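Local coordinates for protein ketol-acid reductoisomerase (uncultured archaeon GZfos26G2, PDB 4XDY) that catalyses the magnesium-dependent methyl migration and NADH-dependent reduction of (S)-2-acetolactate to (R)-2,3-dihydroxy-isovalerate in branched-chain amino acid biosynthesis, at residues L84-N96 with F110-P124. Residues are numbered along the deposited sequence; the frame is centred on the assembly and turned at random.
Sequences LLPDEVQPAIYEN and FSHGFNICFKRIVPP. With NAI (1,4-dihydronicotinamide adenine dinucleotide), chain E.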
ATOM      1  N   LEU A  84       1.761 -14.516 -22.667  1.00 19.57           N
ATOM      2  CA  LEU A  84       2.137 -13.491 -21.673  1.00 19.63           C
ATOM      3  C   LEU A  84       2.975 -12.366 -22.331  1.00 19.67           C
ATOM      4  O   LEU A  84       3.860 -11.819 -21.733  1.00 21.52           O
ATOM      5  CB  LEU A  84       2.781 -14.105 -20.454  1.00 19.46           C
ATOM      6  CG  LEU A  84       1.922 -15.038 -19.606  1.00 19.57           C
ATOM      7  CD1 LEU A  84       2.678 -15.692 -18.467  1.00 19.80           C
ATOM      8  CD2 LEU A  84       0.677 -14.320 -19.092  1.00 19.95           C
ATOM      9  N   LEU A  85       2.559 -12.035 -23.550  1.00 20.79           N
ATOM     10  CA  LEU A  85       3.034 -10.913 -24.266  1.00 21.74           C
ATOM     11  C   LEU A  85       2.158  -9.681 -23.927  1.00 20.42           C
ATOM     12  O   LEU A  85       1.023  -9.817 -23.535  1.00 19.13           O
ATOM     13  CB  LEU A  85       2.971 -11.213 -25.754  1.00 21.16           C
ATOM     14  CG  LEU A  85       3.907 -12.313 -26.251  1.00 23.51           C
ATOM     15  CD1 LEU A  85       3.443 -12.861 -27.587  1.00 24.79           C
ATOM     16  CD2 LEU A  85       5.316 -11.825 -26.374  1.00 25.27           C
ATOM     17  N   PRO A  86       2.649  -8.455 -24.207  1.00 20.54           N
ATOM     18  CA  PRO A  86       1.772  -7.270 -24.023  1.00 20.19           C
ATOM     19  C   PRO A  86       0.478  -7.416 -24.758  1.00 19.76           C
ATOM     20  O   PRO A  86       0.442  -7.880 -25.904  1.00 20.72           O
ATOM     21  CB  PRO A  86       2.640  -6.096 -24.578  1.00 21.41           C
ATOM     22  CG  PRO A  86       4.060  -6.565 -24.444  1.00 20.74           C
ATOM     23  CD  PRO A  86       3.959  -8.088 -24.744  1.00 22.03           C
ATOM     24  N   ASP A  87      -0.636  -7.030 -24.147  1.00 19.63           N
ATOM     25  CA  ASP A  87      -1.950  -7.189 -24.779  1.00 20.39           C
ATOM     26  C   ASP A  87      -1.997  -6.619 -26.189  1.00 22.06           C
ATOM     27  O   ASP A  87      -2.595  -7.195 -27.094  1.00 20.83           O
ATOM     28  CB  ASP A  87      -3.103  -6.600 -23.965  1.00 20.56           C
ATOM     29  CG  ASP A  87      -3.175  -7.202 -22.579  1.00 22.13           C
ATOM     30  OD1 ASP A  87      -3.522  -8.432 -22.486  1.00 19.36           O
ATOM     31  OD2 ASP A  87      -2.799  -6.521 -21.593  1.00 20.67           O
ATOM     32  N   GLU A  88      -1.362  -5.465 -26.372  1.00 20.98           N
ATOM     33  CA  GLU A  88      -1.511  -4.710 -27.636  1.00 21.81           C
ATOM     34  C   GLU A  88      -0.816  -5.381 -28.817  1.00 22.48           C
ATOM     35  O   GLU A  88      -1.253  -5.173 -29.940  1.00 25.28           O
ATOM     36  CB  GLU A  88      -0.998  -3.228 -27.449  1.00 22.12           C
ATOM     37  CG  GLU A  88       0.502  -3.065 -27.095  1.00 21.67           C
ATOM     38  CD  GLU A  88       0.936  -3.210 -25.672  1.00 20.71           C
ATOM     39  OE1 GLU A  88       0.151  -3.741 -24.857  1.00 22.13           O
ATOM     40  OE2 GLU A  88       2.089  -2.851 -25.331  1.00 22.22           O
ATOM     41  N   VAL A  89       0.158  -6.247 -28.536  1.00 22.16           N
ATOM     42  CA  VAL A  89       0.882  -6.948 -29.601  1.00 25.66           C
ATOM     43  C   VAL A  89       0.397  -8.389 -29.807  1.00 24.68           C
ATOM     44  O   VAL A  89       0.705  -9.003 -30.839  1.00 23.27           O
ATOM     45  CB  VAL A  89       2.402  -6.970 -29.458  1.00 24.89           C
ATOM     46  CG1 VAL A  89       2.938  -5.513 -29.518  1.00 31.23           C
ATOM     47  CG2 VAL A  89       2.889  -7.676 -28.233  1.00 24.44           C
ATOM     48  N   GLN A  90      -0.424  -8.895 -28.876  1.00 21.82           N
ATOM     49  CA  GLN A  90      -0.858 -10.312 -29.032  1.00 21.07           C
ATOM     50  C   GLN A  90      -1.543 -10.587 -30.339  1.00 20.15           C
ATOM     51  O   GLN A  90      -1.280 -11.654 -30.911  1.00 23.68           O
ATOM     52  CB  GLN A  90      -1.726 -10.720 -27.891  1.00 18.62           C
ATOM     53  CG  GLN A  90      -1.053 -10.706 -26.549  1.00 19.41           C
ATOM     54  CD  GLN A  90      -1.986 -11.170 -25.424  1.00 20.84           C
ATOM     55  OE1 GLN A  90      -3.129 -11.570 -25.661  1.00 22.33           O
ATOM     56  NE2 GLN A  90      -1.511 -11.005 -24.159  1.00 19.12           N
ATOM     57  N   PRO A  91      -2.459  -9.740 -30.833  1.00 24.70           N
ATOM     58  CA  PRO A  91      -3.197 -10.169 -32.026  1.00 24.89           C
ATOM     59  C   PRO A  91      -2.283 -10.474 -33.236  1.00 28.84           C
ATOM     60  O   PRO A  91      -2.419 -11.585 -33.861  1.00 26.01           O
ATOM     61  CB  PRO A  91      -4.168  -9.022 -32.295  1.00 25.57           C
ATOM     62  CG  PRO A  91      -4.366  -8.391 -30.924  1.00 23.31           C
ATOM     63  CD  PRO A  91      -3.017  -8.479 -30.305  1.00 23.14           C
ATOM     64  N   ALA A  92      -1.314  -9.596 -33.514  1.00 28.49           N
ATOM     65  CA  ALA A  92      -0.437  -9.808 -34.691  1.00 30.19           C
ATOM     66  C   ALA A  92       0.479 -11.023 -34.476  1.00 30.22           C
ATOM     67  O   ALA A  92       0.664 -11.761 -35.413  1.00 29.64           O
ATOM     68  CB  ALA A  92       0.411  -8.576 -35.000  1.00 31.84           C
ATOM     69  N   ILE A  93       1.059 -11.194 -33.269  1.00 25.70           N
ATOM     70  CA  ILE A  93       1.948 -12.256 -32.988  1.00 25.70           C
ATOM     71  C   ILE A  93       1.157 -13.594 -33.015  1.00 26.59           C
ATOM     72  O   ILE A  93       1.605 -14.603 -33.568  1.00 25.18           O
ATOM     73  CB  ILE A  93       2.679 -12.038 -31.656  1.00 24.59           C
ATOM     74  CG1 ILE A  93       3.648 -10.847 -31.827  1.00 28.96           C
ATOM     75  CG2 ILE A  93       3.481 -13.256 -31.340  1.00 26.02           C
ATOM     76  CD1 ILE A  93       4.335 -10.452 -30.578  1.00 31.98           C
ATOM     77  N   TYR A  94      -0.069 -13.556 -32.516  1.00 24.62           N
ATOM     78  CA  TYR A  94      -0.902 -14.742 -32.545  1.00 24.02           C
ATOM     79  C   TYR A  94      -1.116 -15.165 -34.017  1.00 26.05           C
ATOM     80  O   TYR A  94      -0.935 -16.332 -34.375  1.00 24.20           O
ATOM     81  CB  TYR A  94      -2.267 -14.474 -31.852  1.00 25.73           C
ATOM     82  CG  TYR A  94      -3.258 -15.519 -32.164  1.00 22.63           C
ATOM     83  CD1 TYR A  94      -3.227 -16.765 -31.465  1.00 25.30           C
ATOM     84  CD2 TYR A  94      -4.185 -15.336 -33.147  1.00 24.69           C
ATOM     85  CE1 TYR A  94      -4.119 -17.768 -31.814  1.00 25.73           C
ATOM     86  CE2 TYR A  94      -5.106 -16.352 -33.463  1.00 27.94           C
ATOM     87  CZ  TYR A  94      -5.026 -17.567 -32.799  1.00 26.04           C
ATOM     88  OH  TYR A  94      -5.967 -18.557 -33.170  1.00 29.48           O
ATOM     89  N   GLU A  95      -1.549 -14.229 -34.841  1.00 24.94           N
ATOM     90  CA  GLU A  95      -1.908 -14.517 -36.211  1.00 30.45           C
ATOM     91  C   GLU A  95      -0.707 -15.052 -36.958  1.00 31.84           C
ATOM     92  O   GLU A  95      -0.813 -16.080 -37.666  1.00 29.60           O
ATOM     93  CB  GLU A  95      -2.447 -13.287 -36.955  1.00 33.64           C
ATOM     94  CG  GLU A  95      -3.825 -12.911 -36.538  1.00 42.70           C
ATOM     95  CD  GLU A  95      -4.855 -13.961 -36.970  1.00 53.76           C
ATOM     96  OE1 GLU A  95      -4.668 -14.651 -38.018  1.00 57.95           O
ATOM     97  OE2 GLU A  95      -5.860 -14.106 -36.242  1.00 64.40           O
ATOM     98  N   ASN A  96       0.427 -14.394 -36.779  1.00 27.25           N
ATOM     99  CA  ASN A  96       1.643 -14.776 -37.548  1.00 31.58           C
ATOM    100  C   ASN A  96       2.454 -15.941 -37.044  1.00 28.19           C
ATOM    101  O   ASN A  96       3.048 -16.699 -37.821  1.00 34.06           O
ATOM    102  CB  ASN A  96       2.580 -13.598 -37.669  1.00 31.64           C
ATOM    103  CG  ASN A  96       1.917 -12.424 -38.358  1.00 38.06           C
ATOM    104  OD1 ASN A  96       1.058 -12.588 -39.191  1.00 42.24           O
ATOM    105  ND2 ASN A  96       2.266 -11.233 -37.945  1.00 43.07           N
ATOM    106  N   PHE A 110      -4.321 -17.385 -21.430  1.00 19.94           N
ATOM    107  CA  PHE A 110      -4.069 -15.914 -21.291  1.00 19.25           C
ATOM    108  C   PHE A 110      -4.032 -15.643 -19.795  1.00 19.03           C
ATOM    109  O   PHE A 110      -4.572 -16.447 -18.976  1.00 17.26           O
ATOM    110  CB  PHE A 110      -5.154 -15.091 -21.873  1.00 18.17           C
ATOM    111  CG  PHE A 110      -5.297 -15.230 -23.364  1.00 19.25           C
ATOM    112  CD1 PHE A 110      -6.043 -16.288 -23.906  1.00 19.82           C
ATOM    113  CD2 PHE A 110      -4.656 -14.373 -24.206  1.00 20.28           C
ATOM    114  CE1 PHE A 110      -6.191 -16.410 -25.278  1.00 20.67           C
ATOM    115  CE2 PHE A 110      -4.786 -14.481 -25.581  1.00 20.95           C
ATOM    116  CZ  PHE A 110      -5.564 -15.483 -26.123  1.00 21.65           C
ATOM    117  N   SER A 111      -3.494 -14.481 -19.408  1.00 17.47           N
ATOM    118  CA  SER A 111      -3.651 -14.019 -18.043  1.00 19.32           C
ATOM    119  C   SER A 111      -4.438 -12.730 -17.926  1.00 18.22           C
ATOM    120  O   SER A 111      -4.508 -12.175 -16.842  1.00 18.01           O
ATOM    121  CB  SER A 111      -2.351 -13.906 -17.295  1.00 18.77           C
ATOM    122  OG  SER A 111      -1.810 -15.193 -16.974  1.00 19.08           O
ATOM    123  N   HIS A 112      -5.112 -12.341 -18.998  1.00 19.17           N
ATOM    124  CA  HIS A 112      -6.054 -11.228 -18.994  1.00 17.86           C
ATOM    125  C   HIS A 112      -6.978 -11.530 -20.153  1.00 19.36           C
ATOM    126  O   HIS A 112      -6.481 -11.906 -21.263  1.00 19.90           O
ATOM    127  CB  HIS A 112      -5.295  -9.926 -19.264  1.00 19.39           C
ATOM    128  CG  HIS A 112      -6.140  -8.693 -19.254  1.00 19.74           C
ATOM    129  ND1 HIS A 112      -7.267  -8.495 -18.437  1.00 18.04           N
ATOM    130  CD2 HIS A 112      -6.003  -7.554 -19.991  1.00 22.31           C
ATOM    131  CE1 HIS A 112      -7.715  -7.252 -18.636  1.00 22.18           C
ATOM    132  NE2 HIS A 112      -6.956  -6.670 -19.566  1.00 21.92           N
ATOM    133  N   GLY A 113      -8.268 -11.280 -19.932  1.00 18.80           N
ATOM    134  CA  GLY A 113      -9.299 -11.561 -20.957  1.00 20.60           C
ATOM    135  C   GLY A 113      -9.456 -10.646 -22.162  1.00 20.60           C
ATOM    136  O   GLY A 113     -10.271 -10.955 -23.064  1.00 21.76           O
ATOM    137  N   PHE A 114      -8.679  -9.520 -22.155  1.00 20.40           N
ATOM    138  CA  PHE A 114      -8.891  -8.384 -23.094  1.00 19.88           C
ATOM    139  C   PHE A 114      -9.069  -8.902 -24.535  1.00 20.18           C
ATOM    140  O   PHE A 114     -10.098  -8.643 -25.185  1.00 21.52           O
ATOM    141  CB  PHE A 114      -7.723  -7.392 -22.987  1.00 19.68           C
ATOM    142  CG  PHE A 114      -7.872  -6.144 -23.774  1.00 21.74           C
ATOM    143  CD1 PHE A 114      -7.544  -6.088 -25.140  1.00 21.84           C
ATOM    144  CD2 PHE A 114      -8.314  -4.966 -23.173  1.00 22.73           C
ATOM    145  CE1 PHE A 114      -7.676  -4.917 -25.867  1.00 22.23           C
ATOM    146  CE2 PHE A 114      -8.444  -3.789 -23.918  1.00 20.09           C
ATOM    147  CZ  PHE A 114      -8.121  -3.776 -25.253  1.00 21.28           C
ATOM    148  N   ASN A 115      -8.061  -9.628 -25.032  1.00 19.73           N
ATOM    149  CA  ASN A 115      -8.054  -9.939 -26.474  1.00 18.42           C
ATOM    150  C   ASN A 115      -9.129 -10.891 -26.902  1.00 20.70           C
ATOM    151  O   ASN A 115      -9.673 -10.774 -28.033  1.00 20.91           O
ATOM    152  CB  ASN A 115      -6.682 -10.358 -26.919  1.00 20.07           C
ATOM    153  CG  ASN A 115      -5.731  -9.148 -27.078  1.00 19.96           C
ATOM    154  OD1 ASN A 115      -6.135  -8.125 -27.651  1.00 24.10           O
ATOM    155  ND2 ASN A 115      -4.564  -9.222 -26.547  1.00 20.42           N
ATOM    156  N   ILE A 116      -9.438 -11.831 -26.027  1.00 20.84           N
ATOM    157  CA  ILE A 116     -10.571 -12.753 -26.296  1.00 22.05           C
ATOM    158  C   ILE A 116     -11.916 -12.050 -26.119  1.00 20.94           C
ATOM    159  O   ILE A 116     -12.790 -12.089 -26.991  1.00 23.48           O
ATOM    160  CB  ILE A 116     -10.484 -14.038 -25.426  1.00 22.24           C
ATOM    161  CG1 ILE A 116      -9.311 -14.926 -25.851  1.00 23.07           C
ATOM    162  CG2 ILE A 116     -11.831 -14.733 -25.373  1.00 24.26           C
ATOM    163  CD1 ILE A 116      -9.497 -15.502 -27.252  1.00 23.27           C
ATOM    164  N   CYS A 117     -12.050 -11.316 -25.011  1.00 20.19           N
ATOM    165  CA  CYS A 117     -13.277 -10.575 -24.721  1.00 21.63           C
ATOM    166  C   CYS A 117     -13.675  -9.605 -25.839  1.00 22.57           C
ATOM    167  O   CYS A 117     -14.853  -9.554 -26.234  1.00 23.44           O
ATOM    168  CB  CYS A 117     -13.062  -9.751 -23.428  1.00 23.73           C
ATOM    169  SG  CYS A 117     -14.463  -8.710 -22.963  1.00 24.04           S
ATOM    170  N   PHE A 118     -12.723  -8.788 -26.297  1.00 21.13           N
ATOM    171  CA  PHE A 118     -12.987  -7.801 -27.319  1.00 20.28           C
ATOM    172  C   PHE A 118     -12.824  -8.334 -28.697  1.00 23.90           C
ATOM    173  O   PHE A 118     -12.876  -7.569 -29.675  1.00 25.42           O
ATOM    174  CB  PHE A 118     -12.230  -6.499 -27.038  1.00 20.53           C
ATOM    175  CG  PHE A 118     -12.615  -5.865 -25.720  1.00 19.72           C
ATOM    176  CD1 PHE A 118     -13.903  -5.417 -25.519  1.00 20.80           C
ATOM    177  CD2 PHE A 118     -11.678  -5.726 -24.702  1.00 21.08           C
ATOM    178  CE1 PHE A 118     -14.294  -4.826 -24.322  1.00 21.37           C
ATOM    179  CE2 PHE A 118     -12.059  -5.144 -23.489  1.00 19.23           C
ATOM    180  CZ  PHE A 118     -13.363  -4.696 -23.300  1.00 20.19           C
ATOM    181  N   LYS A 119     -12.638  -9.654 -28.834  1.00 22.61           N
ATOM    182  CA  LYS A 119     -12.620 -10.270 -30.161  1.00 24.67           C
ATOM    183  C   LYS A 119     -11.439  -9.813 -31.041  1.00 26.23           C
ATOM    184  O   LYS A 119     -11.538  -9.811 -32.271  1.00 24.84           O
ATOM    185  CB  LYS A 119     -13.955 -10.056 -30.886  1.00 28.04           C
ATOM    186  CG  LYS A 119     -15.084 -10.737 -30.095  1.00 35.65           C
ATOM    187  CD  LYS A 119     -16.283 -10.928 -30.971  1.00 42.70           C
ATOM    188  CE  LYS A 119     -17.465 -10.228 -30.381  1.00 50.91           C
ATOM    189  NZ  LYS A 119     -17.761 -10.992 -29.150  1.00 49.84           N
ATOM    190  N   ARG A 120     -10.301  -9.467 -30.442  1.00 22.88           N
ATOM    191  CA  ARG A 120      -9.146  -9.206 -31.173  1.00 22.23           C
ATOM    192  C   ARG A 120      -8.408 -10.452 -31.587  1.00 26.55           C
ATOM    193  O   ARG A 120      -7.607 -10.399 -32.504  1.00 25.55           O
ATOM    194  CB  ARG A 120      -8.224  -8.314 -30.353  1.00 26.64           C
ATOM    195  CG  ARG A 120      -8.862  -6.979 -29.900  1.00 29.56           C
ATOM    196  CD  ARG A 120      -8.590  -5.914 -30.859  1.00 34.55           C
ATOM    197  NE  ARG A 120      -7.160  -5.555 -30.898  1.00 35.19           N
ATOM    198  CZ  ARG A 120      -6.569  -5.131 -32.015  1.00 42.97           C
ATOM    199  NH1 ARG A 120      -7.304  -5.019 -33.102  1.00 46.99           N
ATOM    200  NH2 ARG A 120      -5.274  -4.816 -32.059  1.00 45.62           N
ATOM    201  N   ILE A 121      -8.609 -11.540 -30.838  1.00 22.91           N
ATOM    202  CA  ILE A 121      -8.132 -12.887 -31.197  1.00 22.86           C
ATOM    203  C   ILE A 121      -9.353 -13.822 -31.196  1.00 24.64           C
ATOM    204  O   ILE A 121     -10.118 -13.861 -30.206  1.00 25.89           O
ATOM    205  CB  ILE A 121      -7.132 -13.390 -30.223  1.00 22.77           C
ATOM    206  CG1 ILE A 121      -5.777 -12.667 -30.412  1.00 23.51           C
ATOM    207  CG2 ILE A 121      -6.955 -14.906 -30.427  1.00 24.02           C
ATOM    208  CD1 ILE A 121      -4.786 -12.873 -29.320  1.00 24.40           C
ATOM    209  N   VAL A 122      -9.551 -14.527 -32.317  1.00 25.35           N
ATOM    210  CA  VAL A 122     -10.706 -15.411 -32.457  1.00 27.03           C
ATOM    211  C   VAL A 122     -10.082 -16.820 -32.706  1.00 27.93           C
ATOM    212  O   VAL A 122      -9.633 -17.090 -33.772  1.00 31.09           O
ATOM    213  CB  VAL A 122     -11.714 -14.994 -33.562  1.00 32.84           C
ATOM    214  CG1 VAL A 122     -12.867 -16.013 -33.670  1.00 32.84           C
ATOM    215  CG2 VAL A 122     -12.339 -13.625 -33.291  1.00 34.73           C
ATOM    216  N   PRO A 123      -9.949 -17.647 -31.661  1.00 26.76           N
ATOM    217  CA  PRO A 123      -9.193 -18.922 -31.711  1.00 27.08           C
ATOM    218  C   PRO A 123      -9.947 -19.944 -32.598  1.00 25.97           C
ATOM    219  O   PRO A 123     -11.062 -19.742 -32.893  1.00 24.70           O
ATOM    220  CB  PRO A 123      -9.100 -19.362 -30.251  1.00 32.78           C
ATOM    221  CG  PRO A 123      -9.468 -18.115 -29.492  1.00 37.07           C
ATOM    222  CD  PRO A 123     -10.533 -17.440 -30.350  1.00 30.23           C
ATOM    223  N   PRO A 124      -9.243 -20.897 -33.154  1.00 25.93           N
ATOM    224  CA  PRO A 124     -10.022 -21.984 -33.794  1.00 31.10           C
ATOM    225  C   PRO A 124     -10.974 -22.704 -32.809  1.00 25.96           C
ATOM    226  O   PRO A 124     -10.694 -22.807 -31.574  1.00 27.38           O
ATOM    227  CB  PRO A 124      -8.923 -22.923 -34.338  1.00 30.75           C
ATOM    228  CG  PRO A 124      -7.738 -22.669 -33.528  1.00 33.19           C
ATOM    229  CD  PRO A 124      -7.832 -21.249 -32.949  1.00 28.65           C
TER
HETATM  230  PA  NAI E 403       5.410  -7.464 -20.834  1.00 22.31           P
HETATM  231  O1A NAI E 403       5.049  -6.039 -21.280  1.00 23.40           O
HETATM  232  O2A NAI E 403       6.263  -7.670 -19.659  1.00 22.92           O
HETATM  233  O5B NAI E 403       5.880  -8.217 -22.180  1.00 24.26           O
HETATM  234  C5B NAI E 403       6.412  -9.571 -22.104  1.00 24.35           C
HETATM  235  C4B NAI E 403       7.624  -9.678 -23.080  1.00 25.09           C
HETATM  236  O4B NAI E 403       7.067  -9.546 -24.383  1.00 24.90           O
HETATM  237  C3B NAI E 403       8.727  -8.590 -23.006  1.00 23.72           C
HETATM  238  O3B NAI E 403       9.553  -8.884 -21.878  1.00 25.97           O
HETATM  239  C2B NAI E 403       9.377  -8.703 -24.369  1.00 27.28           C
HETATM  240  O2B NAI E 403      10.413  -9.684 -24.292  1.00 26.19           O
HETATM  241  C1B NAI E 403       8.194  -9.211 -25.232  1.00 29.12           C
HETATM  242  N9A NAI E 403       7.756  -8.192 -26.171  1.00 27.03           N
HETATM  243  C8A NAI E 403       7.526  -6.859 -25.813  1.00 27.60           C
HETATM  244  N7A NAI E 403       7.144  -6.184 -26.889  1.00 26.31           N
HETATM  245  C5A NAI E 403       7.162  -7.057 -27.930  1.00 26.91           C
HETATM  246  C6A NAI E 403       6.901  -6.963 -29.354  1.00 26.53           C
HETATM  247  N6A NAI E 403       6.546  -5.807 -29.931  1.00 31.57           N
HETATM  248  N1A NAI E 403       6.966  -8.078 -30.129  1.00 29.96           N
HETATM  249  C2A NAI E 403       7.343  -9.259 -29.596  1.00 27.80           C
HETATM  250  N3A NAI E 403       7.604  -9.451 -28.315  1.00 26.65           N
HETATM  251  C4A NAI E 403       7.545  -8.381 -27.440  1.00 26.83           C
HETATM  252  O3  NAI E 403       3.937  -8.254 -20.587  1.00 22.54           O
HETATM  253  PN  NAI E 403       3.191  -8.321 -19.101  1.00 23.26           P
HETATM  254  O1N NAI E 403       3.027  -6.924 -18.537  1.00 23.02           O
HETATM  255  O2N NAI E 403       3.927  -9.331 -18.327  1.00 19.33           O
HETATM  256  O5D NAI E 403       1.762  -8.718 -19.653  1.00 21.81           O
HETATM  257  C5D NAI E 403       1.530 -10.103 -20.077  1.00 22.16           C
HETATM  258  C4D NAI E 403       0.006 -10.473 -19.988  1.00 21.21           C
HETATM  259  O4D NAI E 403      -0.232 -10.551 -18.567  1.00 21.51           O
HETATM  260  C3D NAI E 403      -0.968  -9.428 -20.497  1.00 20.57           C
HETATM  261  O3D NAI E 403      -2.127 -10.065 -21.047  1.00 19.39           O
HETATM  262  C2D NAI E 403      -1.375  -8.595 -19.259  1.00 20.24           C
HETATM  263  O2D NAI E 403      -2.618  -7.899 -19.337  1.00 19.19           O
HETATM  264  C1D NAI E 403      -1.372  -9.682 -18.205  1.00 23.42           C
HETATM  265  N1N NAI E 403      -1.186  -9.311 -16.797  1.00 20.72           N
HETATM  266  C2N NAI E 403      -0.088  -8.604 -16.457  1.00 23.74           C
HETATM  267  C3N NAI E 403       0.146  -8.261 -15.173  1.00 20.94           C
HETATM  268  C7N NAI E 403       1.372  -7.604 -14.836  1.00 23.75           C
HETATM  269  O7N NAI E 403       2.121  -6.931 -15.610  1.00 27.39           O
HETATM  270  N7N NAI E 403       1.832  -7.947 -13.659  1.00 20.89           N
HETATM  271  C4N NAI E 403      -0.802  -8.689 -14.165  1.00 24.08           C
HETATM  272  C5N NAI E 403      -1.813  -9.618 -14.565  1.00 24.25           C
HETATM  273  C6N NAI E 403      -1.984  -9.868 -15.890  1.00 22.46           C
HETATM  274  O   HOH W   1      -5.489 -10.140 -23.555  1.00 22.27           O
HETATM  275  O   HOH W   2      -3.651  -3.945 -29.897  1.00 34.42           O
HETATM  276  O   HOH W   3      -2.550 -12.750 -21.392  1.00 19.79           O
HETATM  277  O   HOH W   4      -7.582 -18.220 -34.920  1.00 32.50           O
HETATM  278  O   HOH W   5      -7.994 -13.973 -34.574  1.00 32.19           O
HETATM  279  O   HOH W   6      -5.634 -12.021 -34.066  1.00 36.50           O
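The backbones come nearest at the start of helix 90-98, where P91 CA lies 5.7 Å from I121 CA. N115 carries the polar link. N115 ND2 gives two hydrogen bonds, both near its amide plane: to the backbone D87 O at 2.9 Å, and to the side-chain Q90 OE1 at 2.9 Å. At Q90 the donor sits above the carbonyl plane, 64° out of it, rather than on a lone pair. The Q90 amide is also held from its other end, where NE2 donates almost straight (169°) to L85 O. Its OE1 lies at the edge of the F110 ring. The two D87 carboxylate oxygens each accept a hydroxyl of the NADH nicotinamide ribose: OD1 from O3D, OD2 from O2D. A water accepts from N115 N and lies within reach of D87 OD1. Further along, I121 CG2 sits over the centre of the Y94 ring, a CH-pi contact of 3.8 Å to the centroid. With chi1 at 165° the Y94 side chain swings away from its own N, and the ring face meets I121 CG2. P91 CG packs against R120. Each segment follows or ends a strand of the Rossmann sheet, 80-83 and its parallel neighbour 107-110, and includes helix residues beyond it. H112 ND1, of the predicted active-site residue, is hydrogen-bonded to E191 of helix 188-203, and D87 OD2 to T258 of the second subunit.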